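Local coordinates for IPT/TIG domain-containing protein (Bacteroides thetaiotaomicron, PDB 3TC9), which probably serves as an auxiliary nutrient-binding protein, joining an immunoglobulin-like IPT/TIG domain to a six-bladed beta-propeller, though its ligand is not established, at residues K319-D323 against N361-R365; G270-H274 against V287-Y293; F144-N150 against V405-R410; E232-I236 against I275-G281. One frame throughout, in Å; residues are numbered along the deposited sequence. Where two conformers were deposited one is given.

Interaction 1: K319-D323 against N361-R365; sequences KDWVD and NHCIR. With EDO (1,2-ethanediol), chain V; EDO (1,2-ethanediol), chain R.
Asp323 OD1 is gripped by several groups: Arg365 NH2 forms a salt bridge to it at 2.8 Å, Arg365 NE adds a weak bond to it, and the Thr375 hydroxyl hydrogen-bonds to it as well. NH2 arrives on the anti side of the carboxylate, tilted from its plane, and makes a second, weak bond to Val322 O at 3.1 Å. The arginine reaches both because its chain folds at chi2 (-76°) and chi3 (-58°), which also brings one guanidinium face against Trp321, where CD1 lies 3.7 Å from Arg365 NH1. Asp358 and Arg330 O hold NH1, so arginine suits a place with acceptors on several sides. Trp321 NE1 bonds to Thr375, while Cys363 SG meets the indole obliquely, 3.8 Å from NE1. Farther along, Asn361 ND2 donates to Asp320 O (2.9 Å, 165°) from above the carbonyl plane and also to Asp358, and Asn361 OD1 accepts from a hydroxyl of an ethanediol, probably from the crystallisation liquor, a use of both amide ends that suits asparagine. Residues 319-323 lead into strand 324-325, which edges the sheet of strands 372-376, 363-367, 352-358 and 334-341; His362 and Cys363 form a G1 beta bulge opposite Asp358.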
# COMPACT_ATOMS: atom_id res chain seq x y z
N LYS B 319 -34.29 9.92 2.89
CA LYS B 319 -33.69 9.76 1.56
C LYS B 319 -33.08 11.07 1.09
O LYS B 319 -33.80 12.06 0.93
CB LYS B 319 -34.76 9.36 0.51
CG LYS B 319 -35.70 8.23 0.83
CD LYS B 319 -37.04 8.54 0.19
CE LYS B 319 -37.91 7.33 0.01
NZ LYS B 319 -38.89 7.55 -1.07
N ASP B 320 -31.79 11.09 0.79
CA ASP B 320 -31.17 12.29 0.25
C ASP B 320 -29.75 11.99 -0.19
O ASP B 320 -29.29 10.88 -0.01
CB ASP B 320 -31.18 13.42 1.31
CG ASP B 320 -31.21 14.83 0.77
OD1 ASP B 320 -30.91 15.01 -0.45
OD2 ASP B 320 -31.47 15.75 1.55
N TRP B 321 -29.06 12.98 -0.75
CA TRP B 321 -27.65 12.88 -1.12
C TRP B 321 -26.93 13.98 -0.38
O TRP B 321 -27.07 15.15 -0.73
CB TRP B 321 -27.44 12.95 -2.64
CG TRP B 321 -25.98 12.83 -2.99
CD1 TRP B 321 -25.19 11.74 -2.84
CD2 TRP B 321 -25.12 13.90 -3.39
NE1 TRP B 321 -23.89 12.04 -3.17
CE2 TRP B 321 -23.83 13.36 -3.56
CE3 TRP B 321 -25.34 15.26 -3.72
CZ2 TRP B 321 -22.75 14.12 -4.02
CZ3 TRP B 321 -24.27 16.01 -4.18
CH2 TRP B 321 -23.00 15.44 -4.34
N VAL B 322 -26.27 13.62 0.73
CA VAL B 322 -25.60 14.53 1.66
C VAL B 322 -24.35 13.88 2.21
O VAL B 322 -24.42 12.88 2.93
CB VAL B 322 -26.50 15.04 2.85
CG1 VAL B 322 -25.73 16.04 3.74
CG2 VAL B 322 -27.80 15.68 2.37
N ASP B 323 -23.20 14.44 1.86
CA ASP B 323 -21.91 14.02 2.40
C ASP B 323 -21.78 14.68 3.80
O ASP B 323 -22.27 15.78 4.00
CB ASP B 323 -20.75 14.38 1.42
CG ASP B 323 -20.78 13.52 0.15
OD1 ASP B 323 -21.24 12.36 0.23
OD2 ASP B 323 -20.32 13.99 -0.92
N ASN B 361 -29.02 7.39 -5.65
CA ASN B 361 -28.21 8.58 -5.76
C ASN B 361 -27.24 8.42 -6.92
O ASN B 361 -26.51 9.37 -7.26
CB ASN B 361 -27.49 8.86 -4.44
CG ASN B 361 -28.37 9.55 -3.43
OD1 ASN B 361 -29.29 10.30 -3.77
ND2 ASN B 361 -28.11 9.33 -2.17
N HIS B 362 -27.24 7.21 -7.54
CA HIS B 362 -26.43 6.80 -8.72
C HIS B 362 -24.93 7.08 -8.54
O HIS B 362 -24.26 7.59 -9.45
CB HIS B 362 -26.95 7.47 -10.00
CG HIS B 362 -28.42 7.28 -10.17
ND1 HIS B 362 -28.93 6.09 -10.64
CD2 HIS B 362 -29.45 8.10 -9.87
CE1 HIS B 362 -30.24 6.23 -10.64
NE2 HIS B 362 -30.59 7.43 -10.19
N CYS B 363 -24.39 6.72 -7.39
CA CYS B 363 -22.98 6.98 -7.11
C CYS B 363 -22.39 5.96 -6.13
O CYS B 363 -23.10 5.07 -5.62
CB CYS B 363 -22.80 8.41 -6.59
SG CYS B 363 -23.67 8.74 -5.05
N ILE B 364 -21.07 6.06 -5.93
CA ILE B 364 -20.31 5.24 -4.99
C ILE B 364 -19.94 6.14 -3.84
O ILE B 364 -19.39 7.23 -4.07
CB ILE B 364 -19.06 4.54 -5.61
CG1 ILE B 364 -19.33 3.82 -6.96
CG2 ILE B 364 -18.38 3.61 -4.59
CD1 ILE B 364 -20.48 2.69 -6.96
N ARG B 365 -20.24 5.70 -2.63
CA ARG B 365 -19.94 6.47 -1.42
C ARG B 365 -18.81 5.81 -0.65
O ARG B 365 -18.50 4.66 -0.89
CB ARG B 365 -21.19 6.62 -0.53
CG ARG B 365 -22.48 6.98 -1.27
CD ARG B 365 -22.62 8.42 -1.72
NE ARG B 365 -22.53 9.40 -0.63
CZ ARG B 365 -23.53 9.82 0.11
NH1 ARG B 365 -24.75 9.34 -0.07
NH2 ARG B 365 -23.33 10.73 1.05
C1 EDO V . -32.65 11.72 -3.76
O1 EDO V . -31.86 10.88 -2.91
C2 EDO V . -32.30 13.19 -3.52
O2 EDO V . -33.03 13.68 -2.39
C1 EDO R . -36.75 3.65 -2.89
O1 EDO R . -35.82 3.84 -1.83
C2 EDO R . -37.85 4.68 -2.72
O2 EDO R . -37.32 5.98 -2.97

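Interaction 2: G270-H274 against V287-Y293; sequences GWEFH and VVVNQHY
Asn290 and Gly270 meet at the open end of a beta hairpin, strands 273-277 and 283-288, in one four-stranded propeller blade. The amide of Asn290 lies along the backbone of the other segment and uses both its ends: ND2 donates to Gly270 O at 2.8 Å in a nearly straight bond, and OD1 accepts from Glu272 N at 2.9 Å. With CG between the backbone N and the carbonyl carbon (chi1 68°), the amide faces Gly270 and Glu272.

The indole of Trp271 is clasped over one face and at its edge. Gln291 CG sits 3.5 Å from the centroid of the six-membered ring, with the glutamine amide almost parallel to the indole (6°), and Val288 CG1 makes a CH-pi contact over the five-membered ring on the same face. At the edge, NE1 donates to the Tyr293 hydroxyl. A flat, broad residue suits this seat. Replacing the indole by an alanine is likely to bare Gln291 and Val288 and to leave the Tyr293 hydroxyl without its N-H donor.

Further out, the backbones set the register. Phe273 and Val288 form a non-hydrogen-bonded antiparallel pair, and His274 and Val287 a hydrogen-bonded one, with Val287 N to His274 O at 3.0 Å. Glu272 stretches past Val289, its chain extended, to a salt bridge with Arg182. Val288 N bonds to Tyr293 O, tightening the turn that presents the tyrosine. Its OH lies in the indole plane, 2.9 Å from Trp271 NE1, and the two rings stand at 80°.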
# COMPACT_ATOMS: atom_id res chain seq x y z
N GLY B 270 -40.73 -4.41 8.55
CA GLY B 270 -40.35 -4.12 7.17
C GLY B 270 -38.98 -3.49 7.04
O GLY B 270 -38.86 -2.40 6.49
N TRP B 271 -37.96 -4.15 7.60
CA TRP B 271 -36.57 -3.71 7.61
C TRP B 271 -35.75 -4.58 6.64
O TRP B 271 -35.45 -5.74 6.94
CB TRP B 271 -36.00 -3.75 9.04
CG TRP B 271 -35.51 -2.44 9.57
CD1 TRP B 271 -34.24 -2.15 10.00
CD2 TRP B 271 -36.29 -1.25 9.80
NE1 TRP B 271 -34.18 -0.86 10.48
CE2 TRP B 271 -35.42 -0.28 10.36
CE3 TRP B 271 -37.64 -0.90 9.58
CZ2 TRP B 271 -35.86 1.00 10.71
CZ3 TRP B 271 -38.07 0.37 9.93
CH2 TRP B 271 -37.19 1.31 10.49
N GLU B 272 -35.47 -4.03 5.47
CA GLU B 272 -34.71 -4.67 4.40
C GLU B 272 -33.24 -4.36 4.59
O GLU B 272 -32.85 -3.20 4.45
CB GLU B 272 -35.21 -4.21 3.02
CG GLU B 272 -34.46 -4.82 1.85
CD GLU B 272 -34.82 -4.32 0.46
OE1 GLU B 272 -35.52 -3.28 0.36
OE2 GLU B 272 -34.39 -4.95 -0.53
N PHE B 273 -32.43 -5.38 4.96
CA PHE B 273 -31.01 -5.11 5.19
C PHE B 273 -30.09 -6.31 4.91
O PHE B 273 -30.52 -7.46 4.93
CB PHE B 273 -30.76 -4.61 6.64
CG PHE B 273 -31.11 -5.56 7.76
CD1 PHE B 273 -30.16 -6.46 8.26
CD2 PHE B 273 -32.37 -5.52 8.35
CE1 PHE B 273 -30.48 -7.33 9.32
CE2 PHE B 273 -32.70 -6.41 9.40
CZ PHE B 273 -31.75 -7.29 9.89
N HIS B 274 -28.78 -5.99 4.66
CA HIS B 274 -27.76 -7.01 4.53
C HIS B 274 -26.69 -6.74 5.60
O HIS B 274 -26.65 -5.66 6.21
CB HIS B 274 -27.20 -7.15 3.10
CG HIS B 274 -26.61 -5.90 2.53
ND1 HIS B 274 -25.31 -5.54 2.79
CD2 HIS B 274 -27.16 -4.99 1.69
CE1 HIS B 274 -25.11 -4.42 2.12
NE2 HIS B 274 -26.20 -4.04 1.46
N VAL B 287 -26.47 -2.70 6.61
CA VAL B 287 -26.87 -1.73 5.61
C VAL B 287 -28.34 -1.86 5.39
O VAL B 287 -28.79 -2.86 4.80
CB VAL B 287 -26.04 -1.94 4.32
CG1 VAL B 287 -26.47 -0.99 3.19
CG2 VAL B 287 -24.53 -1.82 4.60
N VAL B 288 -29.10 -0.81 5.85
CA VAL B 288 -30.57 -0.81 5.73
C VAL B 288 -30.99 -0.13 4.41
O VAL B 288 -31.09 1.09 4.31
CB VAL B 288 -31.33 -0.26 6.94
CG1 VAL B 288 -32.79 -0.70 6.89
CG2 VAL B 288 -30.68 -0.73 8.24
N VAL B 289 -31.20 -0.98 3.41
CA VAL B 289 -31.55 -0.64 2.02
C VAL B 289 -32.81 0.24 1.95
O VAL B 289 -32.80 1.25 1.24
CB VAL B 289 -31.74 -1.94 1.19
CG1 VAL B 289 -31.98 -1.63 -0.29
CG2 VAL B 289 -30.53 -2.86 1.35
N ASN B 290 -33.89 -0.12 2.67
CA ASN B 290 -35.13 0.64 2.53
C ASN B 290 -35.33 1.71 3.62
O ASN B 290 -36.41 2.32 3.67
CB ASN B 290 -36.33 -0.33 2.51
CG ASN B 290 -36.57 -1.04 3.82
OD1 ASN B 290 -35.67 -1.21 4.66
ND2 ASN B 290 -37.81 -1.44 4.03
N GLN B 291 -34.31 1.97 4.47
CA GLN B 291 -34.41 2.96 5.55
C GLN B 291 -33.26 3.99 5.53
O GLN B 291 -33.27 4.96 6.29
CB GLN B 291 -34.53 2.27 6.93
CG GLN B 291 -35.78 1.39 7.09
CD GLN B 291 -37.10 2.14 6.98
OE1 GLN B 291 -37.22 3.33 7.27
NE2 GLN B 291 -38.15 1.44 6.59
N HIS B 292 -32.34 3.81 4.58
CA HIS B 292 -31.25 4.71 4.17
C HIS B 292 -30.29 5.09 5.28
O HIS B 292 -29.93 6.26 5.44
CB HIS B 292 -31.87 5.95 3.52
CG HIS B 292 -33.06 5.58 2.71
ND1 HIS B 292 -32.93 4.85 1.54
CD2 HIS B 292 -34.38 5.69 3.01
CE1 HIS B 292 -34.16 4.61 1.12
NE2 HIS B 292 -35.07 5.09 1.97
N TYR B 293 -29.80 4.07 6.00
CA TYR B 293 -28.83 4.28 7.08
C TYR B 293 -28.05 2.99 7.31
O TYR B 293 -28.42 1.91 6.82
CB TYR B 293 -29.50 4.82 8.37
CG TYR B 293 -30.26 3.81 9.21
CD1 TYR B 293 -31.39 3.17 8.71
CD2 TYR B 293 -29.91 3.58 10.53
CE1 TYR B 293 -32.12 2.27 9.49
CE2 TYR B 293 -30.64 2.69 11.32
CZ TYR B 293 -31.73 2.02 10.79
OH TYR B 293 -32.45 1.13 11.57

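Interaction 3: F144-N150 against V405-R410; sequences FDPKNHN and VYDEER
His149 and Asp407 form the shortest direct bond between the two segments, NE2 to OD1 at 2.6 Å and nearly straight (166°), with OD1 in the plane of the imidazole but met from above the carboxylate plane. On the opposite face of that plane Arg410 N bonds to the same oxygen at 3.0 Å, an Asx motif that closes the turn after the strand.

Charged and carbonyl bonds follow. Asp407 OD2 uses its syn lone pair to take Arg410 NH1 at 2.7 Å, a salt bridge in the guanidinium plane. The same guanidinium grips His149 O end-on with two nitrogens, NH1 at 3.0 Å and NH2 at 3.2 Å. The extended arginine (chi2 171°) reaches across to the backbone of the other segment, and the salt bridge helps hold it there, an aspartate having two oxygens to serve both the histidine and the arginine. A water joins Asn150 OD1 (2.6 Å) to Glu409 OE1.

Apolar and ring packing lies beneath. Phe144 meets Val405 through CD2 and CG2, 4.0 Å apart, and His149 CE1 sits over the centre of the phenyl face. The guanidinium of Arg410 runs almost parallel to the imidazole, 12° apart, and makes a cation-pi contact with Phe166. With an alanine at Asp407, His149 NE2 and Arg410 NH1 would probably lose their carboxylate partner and the guanidinium be less firmly fixed, held mainly by His149 O.

Strand 141-145 is in the first blade and strand 401-407 in the last, whose sheet also takes in the early strand 107-113; the contact therefore lies where the ring of blades closes, as in other beta-propellers.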
# COMPACT_ATOMS: atom_id res chain seq x y z
N PHE B 144 -15.67 -12.60 -5.33
CA PHE B 144 -14.58 -13.42 -5.84
C PHE B 144 -14.60 -14.78 -5.17
O PHE B 144 -15.00 -14.90 -4.01
CB PHE B 144 -13.21 -12.74 -5.58
CG PHE B 144 -12.82 -11.75 -6.65
CD1 PHE B 144 -12.44 -12.19 -7.92
CD2 PHE B 144 -12.87 -10.38 -6.40
CE1 PHE B 144 -12.12 -11.28 -8.92
CE2 PHE B 144 -12.54 -9.46 -7.41
CZ PHE B 144 -12.17 -9.92 -8.66
N ASP B 145 -14.13 -15.80 -5.87
CA ASP B 145 -13.94 -17.11 -5.27
C ASP B 145 -12.70 -16.98 -4.36
O ASP B 145 -11.65 -16.56 -4.86
CB ASP B 145 -13.75 -18.18 -6.37
CG ASP B 145 -13.50 -19.60 -5.90
OD1 ASP B 145 -13.19 -19.79 -4.69
OD2 ASP B 145 -13.56 -20.52 -6.74
N PRO B 146 -12.81 -17.25 -3.03
CA PRO B 146 -11.62 -17.09 -2.16
C PRO B 146 -10.44 -17.99 -2.56
O PRO B 146 -9.30 -17.64 -2.24
CB PRO B 146 -12.16 -17.48 -0.77
CG PRO B 146 -13.64 -17.29 -0.86
CD PRO B 146 -13.97 -17.71 -2.25
N LYS B 147 -10.70 -19.11 -3.27
CA LYS B 147 -9.66 -20.06 -3.70
C LYS B 147 -9.22 -19.82 -5.14
O LYS B 147 -8.30 -20.49 -5.62
CB LYS B 147 -10.15 -21.51 -3.54
CG LYS B 147 -10.52 -21.91 -2.11
CD LYS B 147 -9.31 -22.14 -1.23
CE LYS B 147 -9.68 -22.75 0.08
NZ LYS B 147 -8.55 -22.61 1.02
N ASN B 148 -9.88 -18.90 -5.84
CA ASN B 148 -9.51 -18.58 -7.22
C ASN B 148 -9.87 -17.14 -7.53
O ASN B 148 -11.02 -16.83 -7.84
CB ASN B 148 -10.17 -19.55 -8.21
CG ASN B 148 -9.58 -19.48 -9.59
OD1 ASN B 148 -8.83 -18.56 -9.95
ND2 ASN B 148 -9.90 -20.46 -10.40
N HIS B 149 -8.85 -16.27 -7.48
CA HIS B 149 -9.00 -14.85 -7.74
C HIS B 149 -9.24 -14.55 -9.24
O HIS B 149 -9.47 -13.38 -9.61
CB HIS B 149 -7.79 -14.07 -7.20
CG HIS B 149 -8.13 -12.64 -6.92
ND1 HIS B 149 -9.11 -12.28 -6.00
CD2 HIS B 149 -7.66 -11.52 -7.51
CE1 HIS B 149 -9.18 -10.97 -6.05
NE2 HIS B 149 -8.34 -10.46 -6.95
N ASN B 150 -9.26 -15.59 -10.10
CA ASN B 150 -9.60 -15.37 -11.50
C ASN B 150 -11.08 -15.55 -11.73
O ASN B 150 -11.56 -15.26 -12.83
CB ASN B 150 -8.81 -16.29 -12.44
CG ASN B 150 -7.35 -15.95 -12.53
OD1 ASN B 150 -6.95 -14.77 -12.46
ND2 ASN B 150 -6.52 -16.97 -12.64
N VAL B 405 -17.24 -4.64 -5.91
CA VAL B 405 -16.19 -5.40 -5.26
C VAL B 405 -14.87 -4.67 -5.53
O VAL B 405 -14.69 -4.13 -6.62
CB VAL B 405 -16.18 -6.91 -5.62
CG1 VAL B 405 -15.82 -7.16 -7.08
CG2 VAL B 405 -15.26 -7.70 -4.68
N TYR B 406 -13.97 -4.62 -4.53
CA TYR B 406 -12.65 -4.07 -4.77
C TYR B 406 -11.71 -5.26 -5.08
O TYR B 406 -11.72 -6.27 -4.38
CB TYR B 406 -12.15 -3.21 -3.59
CG TYR B 406 -10.77 -2.63 -3.83
CD1 TYR B 406 -10.56 -1.69 -4.83
CD2 TYR B 406 -9.67 -3.05 -3.09
CE1 TYR B 406 -9.28 -1.20 -5.12
CE2 TYR B 406 -8.38 -2.57 -3.37
CZ TYR B 406 -8.20 -1.64 -4.38
OH TYR B 406 -6.95 -1.16 -4.66
N ASP B 407 -10.93 -5.15 -6.17
CA ASP B 407 -9.97 -6.18 -6.54
C ASP B 407 -8.58 -5.69 -6.14
O ASP B 407 -8.02 -4.82 -6.80
CB ASP B 407 -10.06 -6.49 -8.05
CG ASP B 407 -9.27 -7.69 -8.50
OD1 ASP B 407 -8.24 -8.02 -7.85
OD2 ASP B 407 -9.65 -8.30 -9.50
N GLU B 408 -8.03 -6.24 -5.05
CA GLU B 408 -6.71 -5.85 -4.52
C GLU B 408 -5.56 -6.19 -5.47
O GLU B 408 -4.62 -5.42 -5.57
CB GLU B 408 -6.46 -6.50 -3.15
CG GLU B 408 -7.35 -5.92 -2.06
CD GLU B 408 -7.09 -6.40 -0.64
OE1 GLU B 408 -6.15 -5.88 0.01
OE2 GLU B 408 -7.90 -7.22 -0.15
N GLU B 409 -5.66 -7.32 -6.19
CA GLU B 409 -4.63 -7.78 -7.13
C GLU B 409 -4.66 -6.94 -8.44
O GLU B 409 -3.60 -6.56 -8.95
CB GLU B 409 -4.85 -9.28 -7.42
CG GLU B 409 -3.74 -9.97 -8.22
CD GLU B 409 -4.21 -10.74 -9.44
OE1 GLU B 409 -4.90 -11.78 -9.27
OE2 GLU B 409 -3.86 -10.33 -10.58
N ARG B 410 -5.85 -6.64 -8.97
CA ARG B 410 -6.00 -5.86 -10.20
C ARG B 410 -6.09 -4.35 -9.90
O ARG B 410 -6.08 -3.56 -10.83
CB ARG B 410 -7.20 -6.36 -11.03
CG ARG B 410 -6.92 -7.74 -11.62
CD ARG B 410 -8.10 -8.43 -12.29
NE ARG B 410 -7.78 -9.84 -12.53
CZ ARG B 410 -8.14 -10.86 -11.76
NH1 ARG B 410 -8.88 -10.65 -10.68
NH2 ARG B 410 -7.78 -12.10 -12.07
O HOH W 1 -5.45 -14.25 -10.38

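Interaction 4: E232-I236 against I275-G281; sequences ETHPI and IQFHPSG. With EDO (1,2-ethanediol), chain T.
Two neighbouring propeller blades meet where strand 231-233 of one runs beside strand 273-277 of the next, and Glu232 bridges them. Its chain bends at chi2 (78°), carrying OE2 to Phe277 N at 3.0 Å in an almost straight bond (173°) made by the anti lone pair, while Glu232 CG lies at the edge of the Phe277 ring. A long acid suits this span, its carboxylate reaching a backbone N-H of the neighbouring strand.

His234 then covers the phenyl ring. Its edge points at the face of Phe277 in a T-shaped pair, planes at 80°, with CD2 3.4 Å from Phe277 CE1; Tyr299 stacks on the imidazole. The histidine also donates from NE2 to Gly281 O at 2.8 Å, in the carbonyl plane on a lone pair.

Gly281 ends the type I turn from His278, and its positive phi is easily reached by glycine; a side chain there would point at His234 NE2 and clash. Pro235 packs beside the turn, CD against Phe277 CB at 3.7 Å and CG against Gly281 CA at 3.7 Å. Within the turn Ser280 N donates to His278 ND1.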
# COMPACT_ATOMS: atom_id res chain seq x y z
N GLU B 232 -24.53 -13.77 5.29
CA GLU B 232 -23.10 -13.51 5.36
C GLU B 232 -22.46 -14.40 6.42
O GLU B 232 -23.02 -14.54 7.50
CB GLU B 232 -22.87 -12.02 5.67
CG GLU B 232 -21.48 -11.59 6.09
CD GLU B 232 -20.40 -11.44 5.04
OE1 GLU B 232 -20.23 -12.37 4.21
OE2 GLU B 232 -19.64 -10.44 5.12
N THR B 233 -21.30 -15.00 6.11
CA THR B 233 -20.57 -15.83 7.05
C THR B 233 -19.54 -14.99 7.81
O THR B 233 -19.06 -14.00 7.26
CB THR B 233 -19.87 -16.99 6.33
OG1 THR B 233 -19.16 -16.48 5.20
CG2 THR B 233 -20.83 -18.08 5.90
N HIS B 234 -19.19 -15.39 9.05
CA HIS B 234 -18.14 -14.73 9.83
C HIS B 234 -16.78 -15.12 9.20
O HIS B 234 -16.57 -16.31 8.94
CB HIS B 234 -18.20 -15.08 11.32
CG HIS B 234 -17.24 -14.27 12.14
ND1 HIS B 234 -15.96 -14.72 12.39
CD2 HIS B 234 -17.38 -13.03 12.66
CE1 HIS B 234 -15.37 -13.76 13.09
NE2 HIS B 234 -16.19 -12.73 13.28
N PRO B 235 -15.88 -14.16 8.87
CA PRO B 235 -14.66 -14.53 8.14
C PRO B 235 -13.65 -15.37 8.92
O PRO B 235 -12.76 -15.97 8.29
CB PRO B 235 -14.06 -13.18 7.71
CG PRO B 235 -14.61 -12.19 8.68
CD PRO B 235 -15.98 -12.69 9.04
N ILE B 236 -13.78 -15.46 10.26
CA ILE B 236 -12.85 -16.24 11.07
C ILE B 236 -13.53 -17.51 11.64
O ILE B 236 -12.96 -18.61 11.53
CB ILE B 236 -12.21 -15.36 12.19
CG1 ILE B 236 -11.65 -14.00 11.67
CG2 ILE B 236 -11.21 -16.14 13.10
CD1 ILE B 236 -10.46 -14.02 10.69
N ILE B 275 -25.88 -7.77 5.90
CA ILE B 275 -24.81 -7.79 6.90
C ILE B 275 -23.50 -8.01 6.14
O ILE B 275 -23.42 -8.89 5.29
CB ILE B 275 -25.06 -8.91 7.97
CG1 ILE B 275 -26.44 -8.75 8.66
CG2 ILE B 275 -23.89 -8.99 9.00
CD1 ILE B 275 -27.00 -10.04 9.34
N GLN B 276 -22.51 -7.17 6.40
CA GLN B 276 -21.21 -7.24 5.78
C GLN B 276 -20.16 -7.09 6.84
O GLN B 276 -20.08 -6.04 7.49
CB GLN B 276 -21.06 -6.17 4.70
CG GLN B 276 -21.99 -6.41 3.52
CD GLN B 276 -21.50 -5.77 2.28
OE1 GLN B 276 -22.10 -4.82 1.77
NE2 GLN B 276 -20.40 -6.28 1.78
N PHE B 277 -19.35 -8.15 7.03
CA PHE B 277 -18.28 -8.18 8.01
C PHE B 277 -17.03 -7.51 7.54
O PHE B 277 -16.59 -7.73 6.40
CB PHE B 277 -17.92 -9.63 8.38
CG PHE B 277 -18.79 -10.27 9.42
CD1 PHE B 277 -18.65 -9.95 10.76
CD2 PHE B 277 -19.74 -11.22 9.06
CE1 PHE B 277 -19.47 -10.55 11.72
CE2 PHE B 277 -20.57 -11.81 10.01
CZ PHE B 277 -20.43 -11.47 11.34
N HIS B 278 -16.38 -6.80 8.47
CA HIS B 278 -15.06 -6.22 8.27
C HIS B 278 -14.07 -7.41 8.13
O HIS B 278 -14.30 -8.43 8.79
CB HIS B 278 -14.74 -5.32 9.48
CG HIS B 278 -13.40 -4.66 9.43
ND1 HIS B 278 -12.26 -5.30 9.84
CD2 HIS B 278 -13.09 -3.40 9.05
CE1 HIS B 278 -11.28 -4.44 9.66
NE2 HIS B 278 -11.73 -3.27 9.19
N PRO B 279 -12.99 -7.31 7.29
CA PRO B 279 -12.05 -8.45 7.11
C PRO B 279 -11.47 -9.09 8.39
O PRO B 279 -11.15 -10.30 8.37
CB PRO B 279 -10.93 -7.85 6.27
CG PRO B 279 -11.58 -6.73 5.53
CD PRO B 279 -12.62 -6.17 6.42
N SER B 280 -11.35 -8.32 9.50
CA SER B 280 -10.87 -8.82 10.81
C SER B 280 -11.93 -9.70 11.49
O SER B 280 -11.60 -10.52 12.35
CB SER B 280 -10.56 -7.64 11.72
OG SER B 280 -11.75 -6.92 11.99
N GLY B 281 -13.20 -9.44 11.16
CA GLY B 281 -14.34 -10.10 11.76
C GLY B 281 -14.71 -9.51 13.10
O GLY B 281 -15.52 -10.09 13.83
C1 EDO T . -11.37 -2.87 13.48
O1 EDO T . -10.62 -4.06 13.21
C2 EDO T . -12.03 -2.95 14.86
O2 EDO T . -12.52 -1.65 15.23
O HOH W 2 -17.95 -8.15 3.23

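Along the chain, interaction 3 starts first, with its two segments more than 250 residues apart, and it encloses the other three. Interactions 4 and 2 interleave: 232-236, 270-274, 275-281, 287-293. They share strand 273-277: interaction 2 pairs it within its own blade and interaction 4 ties it to the neighbouring blade, with centres 18 Å apart. Interaction 1 follows in the next blade, its centre 15 Å from that of interaction 2, and Lys319 packs against His292 there. Interactions 1 and 3 lie on opposite sides of the chain's centre, about 27 Å apart between centres. Together the contacts reach from within a blade, across blade borders, to the closing seam of the propeller.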